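Local coordinates for protein flap endonuclease 1 (Methanocaldococcus jannaschii, PDB 1A76) that cuts 5' flaps from branched DNA during replication and repair as a magnesium-dependent, structure-specific endonuclease that also has 5'-3' exonuclease activity, at residues F8-N12 / E202-L207; G180-R186 / E196-L200. One frame throughout, in Å; residues are numbered along the deposited sequence.

Interaction 1: residues F8-N12 / E202-L207; sequences FIPKN and EVLEDL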
loop_
_atom_site.group_PDB
_atom_site.type_symbol
_atom_site.label_atom_id
_atom_site.label_comp_id
_atom_site.label_asym_id
_atom_site.label_seq_id
_atom_site.Cartn_x
_atom_site.Cartn_y
_atom_site.Cartn_z
ATOM N N PHE A 8 9.210 -9.473 15.837
ATOM C CA PHE A 8 10.657 -9.602 15.787
ATOM C C PHE A 8 11.507 -8.376 15.536
ATOM O O PHE A 8 12.724 -8.449 15.625
ATOM C CB PHE A 8 11.005 -10.683 14.775
ATOM C CG PHE A 8 10.212 -11.933 14.963
ATOM C CD1 PHE A 8 10.550 -12.833 15.971
ATOM C CD2 PHE A 8 9.095 -12.189 14.173
ATOM C CE1 PHE A 8 9.785 -13.973 16.197
ATOM C CE2 PHE A 8 8.325 -13.325 14.389
ATOM C CZ PHE A 8 8.672 -14.220 15.407
ATOM N N ILE A 9 10.894 -7.245 15.237
ATOM C CA ILE A 9 11.692 -6.058 14.996
ATOM C C ILE A 9 11.337 -4.926 15.940
ATOM O O ILE A 9 10.209 -4.844 16.429
ATOM C CB ILE A 9 11.538 -5.576 13.538
ATOM C CG1 ILE A 9 10.091 -5.167 13.270
ATOM C CG2 ILE A 9 11.931 -6.697 12.579
ATOM C CD1 ILE A 9 9.839 -4.751 11.843
ATOM N N PRO A 10 12.316 -4.059 16.248
ATOM C CA PRO A 10 12.034 -2.932 17.145
ATOM C C PRO A 10 11.056 -1.953 16.503
ATOM O O PRO A 10 11.078 -1.736 15.296
ATOM C CB PRO A 10 13.409 -2.304 17.400
ATOM C CG PRO A 10 14.276 -2.768 16.261
ATOM C CD PRO A 10 13.736 -4.113 15.833
ATOM N N LYS A 11 10.169 -1.394 17.316
ATOM C CA LYS A 11 9.198 -0.424 16.833
ATOM C C LYS A 11 8.707 0.346 18.034
ATOM O O LYS A 11 8.877 -0.099 19.165
ATOM C CB LYS A 11 8.030 -1.118 16.136
ATOM C CG LYS A 11 7.116 -1.872 17.069
ATOM C CD LYS A 11 7.261 -3.368 16.872
ATOM C CE LYS A 11 6.211 -3.892 15.922
ATOM N NZ LYS A 11 6.453 -3.351 14.562
ATOM N N ASN A 12 8.116 1.511 17.804
ATOM C CA ASN A 12 7.626 2.307 18.918
ATOM C C ASN A 12 6.307 2.997 18.621
ATOM O O ASN A 12 6.046 3.438 17.499
ATOM C CB ASN A 12 8.669 3.357 19.313
ATOM C CG ASN A 12 9.990 2.736 19.754
ATOM O OD1 ASN A 12 10.118 2.258 20.882
ATOM N ND2 ASN A 12 10.976 2.738 18.862
ATOM N N GLU A 202 17.111 1.718 13.036
ATOM C CA GLU A 202 17.004 1.117 14.358
ATOM C C GLU A 202 16.888 -0.406 14.276
ATOM O O GLU A 202 17.517 -1.121 15.062
ATOM C CB GLU A 202 15.799 1.685 15.107
ATOM C CG GLU A 202 15.198 0.722 16.121
ATOM C CD GLU A 202 14.300 1.423 17.120
ATOM O OE1 GLU A 202 13.269 1.984 16.698
ATOM O OE2 GLU A 202 14.627 1.418 18.326
ATOM N N VAL A 203 16.072 -0.895 13.338
ATOM C CA VAL A 203 15.883 -2.328 13.149
ATOM C C VAL A 203 17.235 -2.994 12.885
ATOM O O VAL A 203 17.614 -3.955 13.548
ATOM C CB VAL A 203 14.948 -2.642 11.934
ATOM C CG1 VAL A 203 14.883 -4.152 11.710
ATOM C CG2 VAL A 203 13.546 -2.111 12.184
ATOM N N LEU A 204 17.968 -2.462 11.912
ATOM C CA LEU A 204 19.270 -3.022 11.535
ATOM C C LEU A 204 20.329 -2.985 12.643
ATOM O O LEU A 204 21.038 -3.972 12.852
ATOM C CB LEU A 204 19.787 -2.306 10.283
ATOM C CG LEU A 204 18.760 -2.201 9.152
ATOM C CD1 LEU A 204 19.414 -1.684 7.875
ATOM C CD2 LEU A 204 18.149 -3.588 8.919
ATOM N N GLU A 205 20.433 -1.860 13.351
ATOM C CA GLU A 205 21.415 -1.725 14.426
ATOM C C GLU A 205 21.087 -2.643 15.606
ATOM O O GLU A 205 21.974 -3.302 16.158
ATOM C CB GLU A 205 21.491 -0.267 14.909
ATOM C CG GLU A 205 22.020 0.730 13.857
ATOM C CD GLU A 205 23.531 0.685 13.657
ATOM O OE1 GLU A 205 24.196 -0.242 14.170
ATOM O OE2 GLU A 205 24.053 1.587 12.969
ATOM N N ASP A 206 19.813 -2.682 15.986
ATOM C CA ASP A 206 19.374 -3.523 17.096
ATOM C C ASP A 206 19.539 -5.014 16.831
ATOM O O ASP A 206 19.951 -5.752 17.721
ATOM C CB ASP A 206 17.914 -3.229 17.438
ATOM C CG ASP A 206 17.756 -1.941 18.206
ATOM O OD1 ASP A 206 18.738 -1.160 18.241
ATOM O OD2 ASP A 206 16.663 -1.705 18.766
ATOM N N LEU A 207 19.211 -5.451 15.615
ATOM C CA LEU A 207 19.326 -6.864 15.249
ATOM C C LEU A 207 20.721 -7.218 14.727
ATOM O O LEU A 207 21.055 -8.390 14.556
ATOM C CB LEU A 207 18.275 -7.232 14.193
ATOM C CG LEU A 207 16.821 -7.392 14.670
ATOM C CD1 LEU A 207 15.921 -7.695 13.483
ATOM C CD2 LEU A 207 16.720 -8.516 15.678
#
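Pro10 sits on the first turns of the helix and turns its CB-CG edge to it, where Glu202 and Asp206 meet the ring from neighbouring directions. Its CG stands 3.5 Å from Val203 CA. The ring and the Glu202 chain run past one another in opposite senses, with Pro10 CG 3.6 Å from Glu202 CG; Asp206 OD2 lies 3.6 Å from Pro10 CB. Glu202 can run up beside the ring because its CG is anti to the backbone N (chi1 152°) and the chain stays extended beyond it. That carries the carboxylate past the proline to Asn12, where Asn12 ND2 is 3.2 Å from Glu202 OE1, the amide and carboxylate planes being 30° apart.

Residues 8-11, in the N-domain, lead into strand 12-13, which Asn12 begins; it is an outermost strand of the central sheet of this PIN-type nuclease. The segment lies across helix 200-207 of the I-domain. Facing the interior is an apolar seam: Ile9 CG2 meets Val203 CG1 at 4.0 Å and Leu207 CD1 at 4.2 Å. Leu207 also sets both methyls in front of the Phe8 carbonyl oxygen, CD1 being 3.9 Å from Phe8 O.

A second shell fixes both partners. Ile9 packs on Tyr174 and Leu177. Phe8 turns its ring away from the helix to stack with Phe235, and at the helix end Leu207 O accepts a hydrogen bond from Tyr239 OH.

Interaction 2: residues G180-R186 / E196-L200; sequences GAPRVVR and ELIEL
Glu196 and Arg186 face each other as a hydrogen-bonded pair at the loop end of an antiparallel beta hairpin, and they bury more surface in this contact than any other residue of their own segments. Their backbones are linked twice, Arg186 N to Glu196 O at 2.8 Å and Glu196 N to Arg186 O at 2.9 Å. The side chains run side by side and close a salt bridge, Arg186 NE to Glu196 OE2 at 3.0 Å. The bond is lopsided: the carboxylate oxygen lies close to the guanidinium plane, whereas NE comes in from well above the carboxylate, 59° out of its plane. The bend at chi3 (-44°) turns the edge of the guanidinium, with NE, to the carboxylate, and Arg186 NH1 is tied to Gln172 O. Glu196 OE2 has further partners in Tyr174 OH and Lys11, a cluster likely to favour the charged carboxylate.

Leu200, third in buried surface, closes the other end. Its N bonds to Pro182 O at 2.9 Å, just where the strand gives way to helix, and its side chain tucks under the turn with CB 3.4 Å from Ala181 O. Between these ends Val184 and Ile198 exchange two backbone bonds, and Ile198 CD1 reaches along the same face to Arg186 CG at 3.8 Å. On the opposite face Leu197 CD1 presses on Val185 CG2 at 3.6 Å.

Strand 183-186 continues the sheet into strand 168-170, strand 196-199 pairs with strand 12-13 on its other edge, and helix 153-162 packs against Ala181 and Pro182.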
loop_
_atom_site.group_PDB
_atom_site.type_symbol
_atom_site.label_atom_id
_atom_site.label_comp_id
_atom_site.label_asym_id
_atom_site.label_seq_id
_atom_site.Cartn_x
_atom_site.Cartn_y
_atom_site.Cartn_z
ATOM N N GLY A 180 14.042 -0.381 1.477
ATOM C CA GLY A 180 14.903 0.671 1.973
ATOM C C GLY A 180 14.182 1.875 2.557
ATOM O O GLY A 180 14.814 2.907 2.788
ATOM N N ALA A 181 12.872 1.775 2.774
ATOM C CA ALA A 181 12.144 2.900 3.369
ATOM C C ALA A 181 12.773 3.185 4.737
ATOM O O ALA A 181 12.836 2.300 5.593
ATOM C CB ALA A 181 10.686 2.555 3.542
ATOM N N PRO A 182 13.214 4.429 4.974
ATOM C CA PRO A 182 13.831 4.731 6.273
ATOM C C PRO A 182 12.839 4.649 7.426
ATOM O O PRO A 182 13.193 4.276 8.540
ATOM C CB PRO A 182 14.394 6.147 6.097
ATOM C CG PRO A 182 14.259 6.460 4.641
ATOM C CD PRO A 182 13.151 5.620 4.111
ATOM N N ARG A 183 11.587 4.977 7.150
ATOM C CA ARG A 183 10.571 4.937 8.187
ATOM C C ARG A 183 9.227 4.487 7.651
ATOM O O ARG A 183 8.845 4.839 6.540
ATOM C CB ARG A 183 10.392 6.323 8.800
ATOM C CG ARG A 183 11.360 6.693 9.891
ATOM C CD ARG A 183 11.186 8.164 10.256
ATOM N NE ARG A 183 12.481 8.826 10.310
ATOM C CZ ARG A 183 13.070 9.415 9.273
ATOM N NH1 ARG A 183 12.478 9.449 8.089
ATOM N NH2 ARG A 183 14.253 9.987 9.432
ATOM N N VAL A 184 8.509 3.729 8.471
ATOM C CA VAL A 184 7.175 3.252 8.143
ATOM C C VAL A 184 6.317 3.607 9.356
ATOM O O VAL A 184 6.779 3.519 10.496
ATOM C CB VAL A 184 7.132 1.708 7.941
ATOM C CG1 VAL A 184 5.683 1.219 7.964
ATOM C CG2 VAL A 184 7.800 1.338 6.617
ATOM N N VAL A 185 5.089 4.054 9.115
ATOM C CA VAL A 185 4.190 4.363 10.220
ATOM C C VAL A 185 2.898 3.599 9.979
ATOM O O VAL A 185 2.259 3.765 8.940
ATOM C CB VAL A 185 3.872 5.857 10.319
ATOM C CG1 VAL A 185 2.948 6.092 11.517
ATOM C CG2 VAL A 185 5.152 6.668 10.458
ATOM N N ARG A 186 2.542 2.747 10.935
ATOM C CA ARG A 186 1.338 1.932 10.856
ATOM C C ARG A 186 0.242 2.483 11.762
ATOM O O ARG A 186 0.498 3.352 12.603
ATOM C CB ARG A 186 1.655 0.497 11.259
ATOM C CG ARG A 186 2.857 -0.105 10.523
ATOM C CD ARG A 186 2.783 -1.618 10.599
ATOM N NE ARG A 186 2.417 -1.993 11.954
ATOM C CZ ARG A 186 1.359 -2.714 12.300
ATOM N NH1 ARG A 186 0.519 -3.174 11.394
ATOM N NH2 ARG A 186 1.135 -2.939 13.584
ATOM N N GLU A 196 2.166 3.480 14.989
ATOM C CA GLU A 196 3.410 2.785 15.275
ATOM C C GLU A 196 4.493 3.135 14.253
ATOM O O GLU A 196 4.299 2.998 13.037
ATOM C CB GLU A 196 3.175 1.276 15.278
ATOM C CG GLU A 196 4.449 0.437 15.103
ATOM C CD GLU A 196 4.172 -1.057 15.188
ATOM O OE1 GLU A 196 3.704 -1.506 16.249
ATOM O OE2 GLU A 196 4.414 -1.780 14.198
ATOM N N LEU A 197 5.633 3.581 14.759
ATOM C CA LEU A 197 6.739 3.944 13.894
ATOM C C LEU A 197 7.834 2.884 13.913
ATOM O O LEU A 197 8.221 2.381 14.977
ATOM C CB LEU A 197 7.325 5.294 14.327
ATOM C CG LEU A 197 8.613 5.728 13.619
ATOM C CD1 LEU A 197 8.294 6.163 12.203
ATOM C CD2 LEU A 197 9.276 6.847 14.397
ATOM N N ILE A 198 8.312 2.543 12.721
ATOM C CA ILE A 198 9.399 1.583 12.561
ATOM C C ILE A 198 10.500 2.325 11.809
ATOM O O ILE A 198 10.281 2.807 10.694
ATOM C CB ILE A 198 8.994 0.333 11.723
ATOM C CG1 ILE A 198 7.840 -0.423 12.391
ATOM C CG2 ILE A 198 10.198 -0.618 11.600
ATOM C CD1 ILE A 198 6.494 -0.223 11.727
ATOM N N GLU A 199 11.666 2.452 12.434
ATOM C CA GLU A 199 12.807 3.114 11.800
ATOM C C GLU A 199 13.770 2.034 11.346
ATOM O O GLU A 199 14.309 1.307 12.175
ATOM C CB GLU A 199 13.529 4.051 12.784
ATOM C CG GLU A 199 14.298 5.173 12.088
ATOM C CD GLU A 199 15.400 5.783 12.946
ATOM O OE1 GLU A 199 15.255 5.795 14.187
ATOM O OE2 GLU A 199 16.411 6.256 12.373
ATOM N N LEU A 200 13.987 1.940 10.038
ATOM C CA LEU A 200 14.876 0.922 9.459
ATOM C C LEU A 200 16.270 0.893 10.099
ATOM O O LEU A 200 16.788 -0.176 10.421
ATOM C CB LEU A 200 14.996 1.124 7.945
ATOM C CG LEU A 200 15.788 0.090 7.112
ATOM C CD1 LEU A 200 15.147 -1.306 7.210
ATOM C CD2 LEU A 200 15.840 0.539 5.649
#

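Overall arrangement
Interaction 2 is nested inside the long loop that interaction 1 closes; their centres lie 10 Å apart, and strand 196-199 runs straight into helix 200-207. They also meet directly. Lys11 NZ reaches Glu196 OE2 at 2.6 Å in a salt bridge, a probable hydrogen bond joins Leu197 N to Asn12 O at 2.8 Å, and Val203 CG2 packs on Ile198 CG2 at 3.7 Å. Residues from the N-domain thus complete the edge of a sheet continued by the I-domain hairpin. Neither contact holds a metal: the Ile9 and Val184 side chains are about 14 and 11 Å from a bound manganese ion. Arg186 comes about 6 Å from Asp173, a predicted magnesium ligand, side chain to side chain.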